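Local coordinates for protein membrane-bound lytic murein transglycosylase A (Burkholderia pseudomallei, PDB 6QK4) that probably cleaves the beta-1,4 bond between N-acetylmuramic acid and N-acetylglucosamine in peptidoglycan, leaving a 1,6-anhydro ring on the muramic acid, at residues 24-30 with 87-93; 284-290 with 338-344; 10-14 with 297-301; 15-21 with 97-101. One frame throughout, in Å; residues are numbered along the deposited sequence.

Interaction 1. Residues 24-30 with 87-93; sequences RLTPVAW and FTPFQFA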
# COMPACT_ATOMS: atom_id res chain seq x y z
N ARG A 24 5.31 -27.20 -6.23
CA ARG A 24 5.38 -25.79 -5.79
C ARG A 24 5.50 -24.82 -6.98
O ARG A 24 4.82 -23.76 -7.02
CB ARG A 24 6.58 -25.66 -4.85
CG ARG A 24 7.00 -24.23 -4.52
CD ARG A 24 6.02 -23.62 -3.57
NE ARG A 24 6.66 -22.78 -2.52
CZ ARG A 24 5.99 -22.25 -1.50
NH1 ARG A 24 4.66 -22.43 -1.40
NH2 ARG A 24 6.66 -21.53 -0.57
N LEU A 25 6.36 -25.13 -7.95
CA LEU A 25 6.57 -24.34 -9.17
C LEU A 25 6.44 -25.23 -10.39
O LEU A 25 7.21 -26.19 -10.55
CB LEU A 25 7.95 -23.65 -9.18
CG LEU A 25 8.05 -22.47 -8.20
CD1 LEU A 25 9.55 -22.18 -7.86
CD2 LEU A 25 7.33 -21.18 -8.75
N THR A 26 5.56 -24.85 -11.31
CA THR A 26 5.31 -25.63 -12.53
C THR A 26 5.51 -24.71 -13.72
O THR A 26 4.69 -23.79 -13.92
CB THR A 26 3.90 -26.21 -12.57
OG1 THR A 26 3.62 -26.93 -11.36
CG2 THR A 26 3.79 -27.16 -13.80
N PRO A 27 6.52 -24.91 -14.56
CA PRO A 27 6.65 -24.08 -15.77
C PRO A 27 5.47 -24.26 -16.72
O PRO A 27 4.99 -25.38 -16.95
CB PRO A 27 7.95 -24.58 -16.42
CG PRO A 27 8.01 -26.08 -15.97
CD PRO A 27 7.49 -26.05 -14.52
N VAL A 28 5.01 -23.15 -17.28
CA VAL A 28 3.92 -23.18 -18.25
C VAL A 28 4.28 -22.26 -19.42
O VAL A 28 5.23 -21.49 -19.36
CB VAL A 28 2.58 -22.78 -17.63
CG1 VAL A 28 2.22 -23.65 -16.43
CG2 VAL A 28 2.66 -21.28 -17.17
N ALA A 29 3.54 -22.40 -20.54
CA ALA A 29 3.76 -21.48 -21.63
C ALA A 29 3.06 -20.15 -21.32
O ALA A 29 2.11 -20.11 -20.54
CB ALA A 29 3.17 -22.04 -22.94
N TRP A 30 3.53 -19.07 -21.94
CA TRP A 30 2.82 -17.82 -21.74
C TRP A 30 1.35 -17.94 -22.16
O TRP A 30 0.48 -17.30 -21.59
CB TRP A 30 3.54 -16.68 -22.49
CG TRP A 30 4.73 -16.20 -21.72
CD1 TRP A 30 6.05 -16.48 -21.94
CD2 TRP A 30 4.68 -15.35 -20.57
NE1 TRP A 30 6.83 -15.82 -20.99
CE2 TRP A 30 6.00 -15.13 -20.15
CE3 TRP A 30 3.64 -14.74 -19.88
CZ2 TRP A 30 6.32 -14.33 -19.03
CZ3 TRP A 30 3.96 -13.96 -18.75
CH2 TRP A 30 5.29 -13.75 -18.36
N PHE A 87 11.77 -14.36 -20.03
CA PHE A 87 11.34 -15.00 -18.80
C PHE A 87 10.45 -16.16 -19.11
O PHE A 87 9.76 -16.19 -20.13
CB PHE A 87 10.53 -14.00 -17.86
CG PHE A 87 11.37 -12.87 -17.33
CD1 PHE A 87 11.56 -11.73 -18.10
CD2 PHE A 87 11.94 -12.97 -16.08
CE1 PHE A 87 12.42 -10.66 -17.65
CE2 PHE A 87 12.81 -11.94 -15.58
CZ PHE A 87 13.02 -10.74 -16.39
N THR A 88 10.45 -17.13 -18.20
CA THR A 88 9.48 -18.21 -18.19
C THR A 88 8.55 -18.07 -17.00
O THR A 88 9.03 -17.90 -15.87
CB THR A 88 10.22 -19.57 -18.13
OG1 THR A 88 11.00 -19.72 -19.34
CG2 THR A 88 9.20 -20.73 -18.12
N PRO A 89 7.24 -18.21 -17.19
CA PRO A 89 6.34 -18.18 -16.03
C PRO A 89 6.14 -19.56 -15.39
O PRO A 89 6.03 -20.58 -16.07
CB PRO A 89 5.03 -17.66 -16.65
CG PRO A 89 5.03 -18.30 -18.11
CD PRO A 89 6.53 -18.42 -18.47
N PHE A 90 6.07 -19.59 -14.05
CA PHE A 90 5.88 -20.82 -13.30
C PHE A 90 4.64 -20.69 -12.44
O PHE A 90 4.60 -19.85 -11.53
CB PHE A 90 7.05 -21.16 -12.37
CG PHE A 90 8.31 -21.60 -13.11
CD1 PHE A 90 9.03 -20.67 -13.82
CD2 PHE A 90 8.79 -22.94 -13.04
CE1 PHE A 90 10.17 -21.02 -14.52
CE2 PHE A 90 9.97 -23.28 -13.72
CZ PHE A 90 10.63 -22.32 -14.47
N GLN A 91 3.65 -21.52 -12.70
CA GLN A 91 2.47 -21.54 -11.81
C GLN A 91 2.90 -21.86 -10.37
O GLN A 91 3.68 -22.78 -10.15
CB GLN A 91 1.47 -22.59 -12.37
CG GLN A 91 0.37 -22.97 -11.36
CD GLN A 91 -0.30 -24.24 -11.77
OE1 GLN A 91 -1.24 -24.21 -12.56
NE2 GLN A 91 0.17 -25.35 -11.25
N PHE A 92 2.46 -21.03 -9.40
CA PHE A 92 2.97 -21.08 -8.02
C PHE A 92 1.90 -21.61 -7.09
O PHE A 92 0.78 -21.06 -7.04
CB PHE A 92 3.36 -19.67 -7.61
CG PHE A 92 4.02 -19.57 -6.26
CD1 PHE A 92 5.05 -20.43 -5.92
CD2 PHE A 92 3.62 -18.60 -5.36
CE1 PHE A 92 5.71 -20.30 -4.66
CE2 PHE A 92 4.24 -18.50 -4.09
CZ PHE A 92 5.29 -19.34 -3.75
N ALA A 93 2.21 -22.68 -6.36
CA ALA A 93 1.25 -23.23 -5.42
C ALA A 93 1.71 -23.10 -3.97
O ALA A 93 2.91 -23.05 -3.66
CB ALA A 93 0.98 -24.70 -5.73
O HOH W 1 2.64 -25.22 -9.42
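Residues 24-30 and 87-93 form a short antiparallel beta pairing in which strand 25-27 adds an outer edge to strand 87-92, itself hydrogen-bonded on its far side to strand 336-346. Thr26 and Gln91 make the hydrogen-bonded pair, with Thr26 N reaching Gln91 O at 3.0 Å and Gln91 N returning to Thr26 O; Val28 N continues the pattern to Pro89 O. On the Thr26 side of the sheet a water bridges Thr26 OG1, Gln91 O and Gln91 NE2, joining two side chains that lie alongside each other. Leu25, Pro27, Phe90 and Phe92 occupy the other side. There the CB of Pro27 sits over the face of the Phe90 ring, 4.0 Å from its centroid, a CH-pi contact, while Leu25 CD2 touches Phe90 CB and Phe92 CD1.

Both ends are closed by side chains. The Arg24 chain, bent at chi2 (74°), brings NH1 to a lone pair of Ala93 O at 2.9 Å and lays one guanidinium face near Phe92 CE1. At the other end Trp30 NE1 donates to Phe87 O at 3.1 Å, the acceptor lying in the indole plane, and Pro89 CD makes a CH-pi contact over the five-membered ring, 3.8 Å from its centroid. Trp36 also meets the Trp30 ring. The result is an antiparallel edge strand added to strand 87-92, which follows directly on helix 76-86.

Interaction 2. Residues 284-290 with 338-344; sequences TPVFLQT and NGRMWLL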
# COMPACT_ATOMS: atom_id res chain seq x y z
N THR A 284 11.47 -10.95 -7.49
CA THR A 284 10.74 -11.88 -8.38
C THR A 284 9.62 -11.11 -9.05
O THR A 284 8.79 -10.51 -8.35
CB THR A 284 10.14 -13.06 -7.60
OG1 THR A 284 11.17 -13.70 -6.80
CG2 THR A 284 9.50 -14.08 -8.56
N PRO A 285 9.53 -11.12 -10.38
CA PRO A 285 8.29 -10.64 -11.02
C PRO A 285 7.21 -11.70 -10.86
O PRO A 285 7.48 -12.90 -10.89
CB PRO A 285 8.68 -10.48 -12.51
CG PRO A 285 10.23 -10.71 -12.53
CD PRO A 285 10.50 -11.65 -11.36
N VAL A 286 5.96 -11.26 -10.70
CA VAL A 286 4.83 -12.13 -10.38
C VAL A 286 3.68 -11.70 -11.27
O VAL A 286 3.33 -10.52 -11.30
CB VAL A 286 4.37 -12.02 -8.91
CG1 VAL A 286 3.19 -13.01 -8.62
CG2 VAL A 286 5.53 -12.31 -7.95
N PHE A 287 3.05 -12.67 -11.98
CA PHE A 287 1.81 -12.32 -12.65
C PHE A 287 0.68 -12.65 -11.69
O PHE A 287 0.59 -13.79 -11.22
CB PHE A 287 1.63 -13.03 -14.01
CG PHE A 287 0.50 -12.37 -14.79
CD1 PHE A 287 0.73 -11.15 -15.40
CD2 PHE A 287 -0.79 -12.88 -14.75
CE1 PHE A 287 -0.25 -10.49 -16.05
CE2 PHE A 287 -1.85 -12.17 -15.40
CZ PHE A 287 -1.58 -10.95 -16.02
N LEU A 288 -0.10 -11.62 -11.34
CA LEU A 288 -1.13 -11.71 -10.32
C LEU A 288 -2.50 -11.69 -10.99
O LEU A 288 -2.81 -10.77 -11.72
CB LEU A 288 -0.96 -10.53 -9.33
CG LEU A 288 -1.84 -10.55 -8.09
CD1 LEU A 288 -1.64 -11.81 -7.25
CD2 LEU A 288 -1.55 -9.27 -7.23
N GLN A 289 -3.33 -12.69 -10.68
CA GLN A 289 -4.71 -12.73 -11.14
C GLN A 289 -5.59 -12.63 -9.91
O GLN A 289 -5.49 -13.47 -9.02
CB GLN A 289 -4.95 -14.04 -11.88
CG GLN A 289 -6.46 -14.17 -12.32
CD GLN A 289 -6.67 -15.47 -13.09
OE1 GLN A 289 -5.89 -16.42 -12.96
NE2 GLN A 289 -7.71 -15.50 -13.91
N THR A 290 -6.43 -11.59 -9.85
CA THR A 290 -7.25 -11.34 -8.66
C THR A 290 -8.48 -10.51 -9.10
O THR A 290 -8.87 -10.56 -10.27
CB THR A 290 -6.37 -10.75 -7.52
OG1 THR A 290 -7.18 -10.62 -6.36
CG2 THR A 290 -5.85 -9.32 -7.84
N ASN A 338 -9.52 -13.24 -3.34
CA ASN A 338 -8.83 -14.45 -3.80
C ASN A 338 -7.93 -14.11 -4.98
O ASN A 338 -8.24 -13.23 -5.79
CB ASN A 338 -9.82 -15.50 -4.26
CG ASN A 338 -9.16 -16.83 -4.55
OD1 ASN A 338 -8.33 -17.33 -3.75
ND2 ASN A 338 -9.50 -17.42 -5.74
N GLY A 339 -6.81 -14.85 -5.05
CA GLY A 339 -5.82 -14.62 -6.10
C GLY A 339 -5.05 -15.86 -6.53
O GLY A 339 -5.01 -16.88 -5.84
N ARG A 340 -4.43 -15.73 -7.70
CA ARG A 340 -3.53 -16.74 -8.30
C ARG A 340 -2.22 -16.07 -8.74
O ARG A 340 -2.20 -14.91 -9.19
CB ARG A 340 -4.17 -17.40 -9.52
CG ARG A 340 -5.38 -18.24 -9.17
CD ARG A 340 -4.99 -19.47 -8.35
NE ARG A 340 -6.20 -20.26 -7.98
CZ ARG A 340 -6.81 -21.19 -8.76
NH1 ARG A 340 -6.37 -21.45 -10.01
NH2 ARG A 340 -7.92 -21.79 -8.27
N MET A 341 -1.13 -16.82 -8.68
CA MET A 341 0.20 -16.27 -9.00
C MET A 341 0.96 -17.18 -9.94
O MET A 341 0.88 -18.41 -9.84
CB MET A 341 1.09 -16.10 -7.74
CG MET A 341 0.60 -14.97 -6.93
SD MET A 341 1.75 -15.00 -5.46
CE MET A 341 1.13 -13.54 -4.65
N TRP A 342 1.74 -16.55 -10.84
CA TRP A 342 2.84 -17.17 -11.55
C TRP A 342 4.11 -16.39 -11.26
O TRP A 342 4.12 -15.15 -11.41
CB TRP A 342 2.61 -17.16 -13.08
CG TRP A 342 1.38 -17.98 -13.48
CD1 TRP A 342 1.41 -19.21 -14.08
CD2 TRP A 342 -0.03 -17.67 -13.25
NE1 TRP A 342 0.08 -19.67 -14.26
CE2 TRP A 342 -0.78 -18.77 -13.72
CE3 TRP A 342 -0.70 -16.59 -12.64
CZ2 TRP A 342 -2.20 -18.79 -13.69
CZ3 TRP A 342 -2.14 -16.63 -12.55
CH2 TRP A 342 -2.85 -17.73 -13.10
N LEU A 343 5.19 -17.08 -10.88
CA LEU A 343 6.49 -16.43 -10.69
C LEU A 343 7.27 -16.48 -11.99
O LEU A 343 7.29 -17.51 -12.67
CB LEU A 343 7.27 -17.15 -9.59
CG LEU A 343 6.63 -17.32 -8.22
CD1 LEU A 343 7.70 -17.61 -7.15
CD2 LEU A 343 5.89 -16.13 -7.75
N LEU A 344 7.87 -15.37 -12.36
CA LEU A 344 8.72 -15.36 -13.55
C LEU A 344 10.18 -15.58 -13.15
O LEU A 344 10.64 -14.98 -12.19
CB LEU A 344 8.64 -14.02 -14.28
CG LEU A 344 7.37 -13.70 -15.09
CD1 LEU A 344 6.17 -13.68 -14.27
CD2 LEU A 344 7.56 -12.39 -15.73
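The indole of Trp342 is met at its edge, not over a face, by two oxygens of residues 284-290: Phe287 O lies 3.4 Å from CE3, and Gln289 OE1 lies 3.3 Å from CH2, both in the ring plane. The weakly positive C-H rim of the indole is thus turned to carbonyl oxygens. The extended Gln289 chain, with CG trans to the backbone N (chi1 177°), runs obliquely past the indole, its amide plane 38° from the ring. Phe287, the cross-strand partner of Trp342, has CE3 of the indole at the edge of its own ring, so the two rings do not stack. Nearby, Gln91 and Pro34 also touch Trp342.

The backbones beneath run antiparallel, their short axes 159° apart. Phe287 and Trp342 exchange two N-H...O bonds, Gln289 and Arg340 two more, and Leu344 N donates to Pro285 O in a nearly straight bond of 2.9 Å. Beyond the last pair Thr290 OG1 donates to Asn338 O at 2.9 Å, from above the carbonyl plane. On the opposite side of the sheet Val286, Leu288, Met341 and Leu343 form an apolar group: Val286 CG1 touches Met341 CG at 3.7 Å, and Leu288 CD1 lies against the same methylene, with Leu343 CD2 beside Val286 CG2. Buried antiparallel strands with one aliphatic face suit the core of the 3D domain, whose family belongs to the double-psi beta-barrel clan.

Interaction 3. Residues 10-14 with 297-301; sequences PAGAA and APLNR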
# COMPACT_ATOMS: atom_id res chain seq x y z
N PRO A 10 -14.31 -7.38 -22.85
CA PRO A 10 -13.71 -6.19 -22.23
C PRO A 10 -13.16 -6.49 -20.81
O PRO A 10 -12.03 -6.05 -20.58
CB PRO A 10 -14.86 -5.17 -22.21
CG PRO A 10 -16.08 -5.99 -22.24
CD PRO A 10 -15.76 -7.23 -23.03
N ALA A 11 -13.85 -7.23 -19.93
CA ALA A 11 -13.27 -7.56 -18.63
C ALA A 11 -12.40 -8.82 -18.69
O ALA A 11 -12.58 -9.72 -19.52
CB ALA A 11 -14.35 -7.76 -17.56
N GLY A 12 -11.46 -8.91 -17.77
CA GLY A 12 -10.42 -9.92 -17.89
C GLY A 12 -10.78 -11.34 -17.47
O GLY A 12 -11.93 -11.71 -17.20
N ALA A 13 -9.74 -12.16 -17.43
CA ALA A 13 -9.85 -13.56 -17.09
C ALA A 13 -10.26 -13.73 -15.64
O ALA A 13 -9.64 -13.12 -14.75
CB ALA A 13 -8.50 -14.26 -17.28
N ALA A 14 -11.14 -14.69 -15.40
CA ALA A 14 -11.69 -15.00 -14.08
C ALA A 14 -11.12 -16.30 -13.51
O ALA A 14 -10.94 -17.29 -14.20
CB ALA A 14 -13.20 -15.16 -14.16
N ALA A 297 -14.39 -6.52 -10.27
CA ALA A 297 -14.02 -6.91 -11.63
C ALA A 297 -12.64 -7.59 -11.66
O ALA A 297 -11.81 -7.38 -10.76
CB ALA A 297 -13.98 -5.67 -12.52
N PRO A 298 -12.35 -8.41 -12.67
CA PRO A 298 -11.01 -9.01 -12.75
C PRO A 298 -9.89 -7.99 -12.78
O PRO A 298 -9.98 -6.96 -13.46
CB PRO A 298 -11.02 -9.79 -14.06
CG PRO A 298 -12.54 -10.09 -14.26
CD PRO A 298 -13.28 -8.95 -13.68
N LEU A 299 -8.79 -8.36 -12.10
CA LEU A 299 -7.58 -7.54 -12.01
C LEU A 299 -6.41 -8.49 -12.30
O LEU A 299 -6.11 -9.38 -11.51
CB LEU A 299 -7.46 -6.90 -10.62
CG LEU A 299 -6.16 -6.09 -10.41
CD1 LEU A 299 -6.08 -4.99 -11.42
CD2 LEU A 299 -6.39 -5.47 -9.00
N ASN A 300 -5.86 -8.38 -13.51
CA ASN A 300 -4.76 -9.22 -13.95
C ASN A 300 -3.53 -8.35 -14.15
O ASN A 300 -3.56 -7.44 -14.99
CB ASN A 300 -5.12 -9.92 -15.27
CG ASN A 300 -6.14 -11.05 -15.05
OD1 ASN A 300 -5.76 -12.15 -14.66
ND2 ASN A 300 -7.40 -10.78 -15.35
N ARG A 301 -2.47 -8.56 -13.36
CA ARG A 301 -1.45 -7.49 -13.30
C ARG A 301 -0.08 -8.13 -13.14
O ARG A 301 0.10 -8.96 -12.22
CB ARG A 301 -1.63 -6.56 -12.06
CG ARG A 301 -2.26 -5.16 -12.21
CD ARG A 301 -1.34 -4.27 -12.86
NE ARG A 301 -1.60 -2.84 -12.89
CZ ARG A 301 -2.09 -2.18 -13.94
NH1 ARG A 301 -2.58 -2.83 -14.99
NH2 ARG A 301 -2.13 -0.85 -13.89
O HOH W 2 -11.51 -6.57 -15.86
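Pro298 gives up the most surface here, packing its ring against the N-terminal tail as the tail passes the start of strand 298-307. Its CG lies 3.4 Å from Gly12 O and its CB 3.7 Å from Ala13 O, while CD faces Ala11 CB at the looser distance of 4.2 Å. The ring therefore meets the tail mainly through backbone, in keeping with residues 11-14, whose side chains are methyls or absent. At Gly12 the main chain itself is what comes up to Pro298.

Asn300, two residues along the strand and turned to the same side, supplies the direct polar link. Its CG stands trans to its own carbonyl carbon (chi1 -74°), which carries the amide out to the tail. ND2 donates to a lone pair of Ala13 O, with the acceptor in the amide plane; the bond is long at 3.3 Å but nearly straight at 173°. Ala13, whose buried area is close to that of Asn300, is held by other groups as well: its O also accepts from Gln289 NE2, on the strand next to Asn300, and its N donates to Asp38.

A water completes the join, accepting from Gly12 N at 3.0 Å and donating to Pro298 O at 2.9 Å. With one long amide bond, one water bridge and a small apolar patch, the chemistry implies a modest surface attachment in which the tail is recognised chiefly through its peptide groups.

Interaction 4. Residues 15-21 with 97-101; sequences IVPGQIA and GTLDG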
# COMPACT_ATOMS: atom_id res chain seq x y z
N ILE A 15 -10.90 -16.32 -12.20
CA ILE A 15 -10.34 -17.50 -11.54
C ILE A 15 -11.39 -18.60 -11.43
O ILE A 15 -12.54 -18.36 -11.05
CB ILE A 15 -9.85 -17.09 -10.13
CG1 ILE A 15 -8.66 -16.13 -10.22
CG2 ILE A 15 -9.50 -18.37 -9.23
CD1 ILE A 15 -8.48 -15.25 -8.95
N VAL A 16 -10.97 -19.84 -11.72
CA VAL A 16 -11.75 -21.02 -11.40
C VAL A 16 -11.25 -21.52 -10.02
O VAL A 16 -10.12 -22.02 -9.98
CB VAL A 16 -11.55 -22.14 -12.43
CG1 VAL A 16 -12.35 -23.35 -11.98
CG2 VAL A 16 -12.00 -21.72 -13.80
N PRO A 17 -12.01 -21.33 -8.95
CA PRO A 17 -11.45 -21.49 -7.60
C PRO A 17 -11.25 -22.95 -7.23
O PRO A 17 -11.83 -23.88 -7.81
CB PRO A 17 -12.51 -20.85 -6.68
CG PRO A 17 -13.79 -20.98 -7.37
CD PRO A 17 -13.40 -20.81 -8.89
N GLY A 18 -10.34 -23.14 -6.29
CA GLY A 18 -10.14 -24.46 -5.72
C GLY A 18 -9.28 -25.39 -6.53
O GLY A 18 -9.29 -26.59 -6.27
N GLN A 19 -8.51 -24.88 -7.49
CA GLN A 19 -7.61 -25.79 -8.22
C GLN A 19 -6.33 -26.12 -7.43
O GLN A 19 -5.91 -25.41 -6.52
CB GLN A 19 -7.24 -25.21 -9.57
CG GLN A 19 -8.54 -25.02 -10.48
CD GLN A 19 -8.27 -24.24 -11.75
OE1 GLN A 19 -7.49 -23.30 -11.73
NE2 GLN A 19 -8.89 -24.67 -12.88
N ILE A 20 -5.75 -27.26 -7.77
CA ILE A 20 -4.56 -27.73 -7.04
C ILE A 20 -3.49 -28.18 -8.02
O ILE A 20 -3.73 -28.45 -9.21
CB ILE A 20 -4.89 -28.87 -6.06
CG1 ILE A 20 -5.31 -30.10 -6.84
CG2 ILE A 20 -5.97 -28.45 -5.00
CD1 ILE A 20 -5.51 -31.35 -5.97
N ALA A 21 -2.26 -28.27 -7.51
CA ALA A 21 -1.11 -28.61 -8.33
C ALA A 21 -0.18 -29.54 -7.55
O ALA A 21 -0.14 -29.53 -6.32
CB ALA A 21 -0.31 -27.37 -8.78
N GLY A 97 -0.44 -27.66 -1.82
CA GLY A 97 -0.89 -27.96 -3.17
C GLY A 97 -1.96 -27.02 -3.75
O GLY A 97 -2.20 -27.04 -4.97
N THR A 98 -2.57 -26.17 -2.93
CA THR A 98 -3.68 -25.33 -3.43
C THR A 98 -3.10 -24.15 -4.21
O THR A 98 -2.03 -23.64 -3.88
CB THR A 98 -4.58 -24.81 -2.31
OG1 THR A 98 -3.87 -24.01 -1.34
CG2 THR A 98 -5.32 -25.93 -1.61
N LEU A 99 -3.83 -23.70 -5.24
CA LEU A 99 -3.36 -22.55 -6.01
C LEU A 99 -3.98 -21.24 -5.55
O LEU A 99 -3.36 -20.20 -5.75
CB LEU A 99 -3.65 -22.72 -7.52
CG LEU A 99 -2.93 -23.95 -8.17
CD1 LEU A 99 -3.40 -24.10 -9.60
CD2 LEU A 99 -1.43 -23.66 -8.18
N ASP A 100 -5.12 -21.28 -4.83
CA ASP A 100 -5.74 -20.05 -4.33
C ASP A 100 -4.94 -19.43 -3.19
O ASP A 100 -4.49 -20.14 -2.26
CB ASP A 100 -7.16 -20.33 -3.76
CG ASP A 100 -8.19 -20.61 -4.83
OD1 ASP A 100 -8.06 -20.18 -5.97
OD2 ASP A 100 -9.20 -21.24 -4.45
N GLY A 101 -4.82 -18.08 -3.23
CA GLY A 101 -4.26 -17.37 -2.08
C GLY A 101 -4.82 -15.97 -1.94
O GLY A 101 -5.61 -15.53 -2.76
O HOH W 3 -7.00 -23.51 -4.64
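Asp100 turns its carboxylate to the loop 15-21, where OD2 accepts from Gly18 N at 2.9 Å. The donor comes in on the syn side, though 35° out of the carboxylate plane. This reach depends on the side chain pointing at the loop with CG trans to its carbonyl carbon (chi1 -73°). The other oxygen, OD1, forms a salt bridge with Arg340 and accepts from Asn338 ND2, so both carboxylate oxygens are held and the group should favour the ionised form. Gly18 has a positive phi, a backbone setting that favours glycine.

Farther along, Ile20 lies opposite Thr98 in a single isolated beta bridge, which ties the loop before strand 25-27 to the loop joining strands 87-92 and 101-114. Leu99 N donates to Gln19 O at 3.0 Å, and Ala21 N to Gly97 O at 2.8 Å. Gln19 O also takes a bond from a water that in turn accepts from Asp100 N.

Leu99, buried and aimed at the loop, divides its two methyl branches between neighbours: CD1 faces Gln19 CB at 4.0 Å and CD2 faces Ala21 CB at 3.9 Å. The Gln19 chain extends beyond CG and delivers OE1 to Arg340 NH1. Ile20 adopts the less usual rotamer, CG1 wedged between its backbone N and carbonyl carbon (chi1 67°). Its CB points away overall, yet it lies 3.4 Å from Gly97 O, and CG2 stays near Thr98.

Interactions 1 and 2 are neighbours in the same sheet, their centres 10 Å apart: strand 87-92 bonds to strand 336-346 through Phe90 N to Leu343 O at 2.8 Å. Interaction 3 lies on strand 298-307, which pairs with strand 285-291 on the edge opposite strand 336-346, with Leu288 O and Arg301 N 2.8 Å apart. Interaction 4 touches the first two, through Leu99 against Ala93 and through the salt bridge of Arg340 NE with Asp100 OD1 at 2.7 Å. Interactions 3 and 4 are consecutive on the N-terminal tail, their centres 17 Å apart. From residue 10 to 27 the tail passes over strands 298-307, 285-291 and 336-346 and ends as the edge strand beside 87-92.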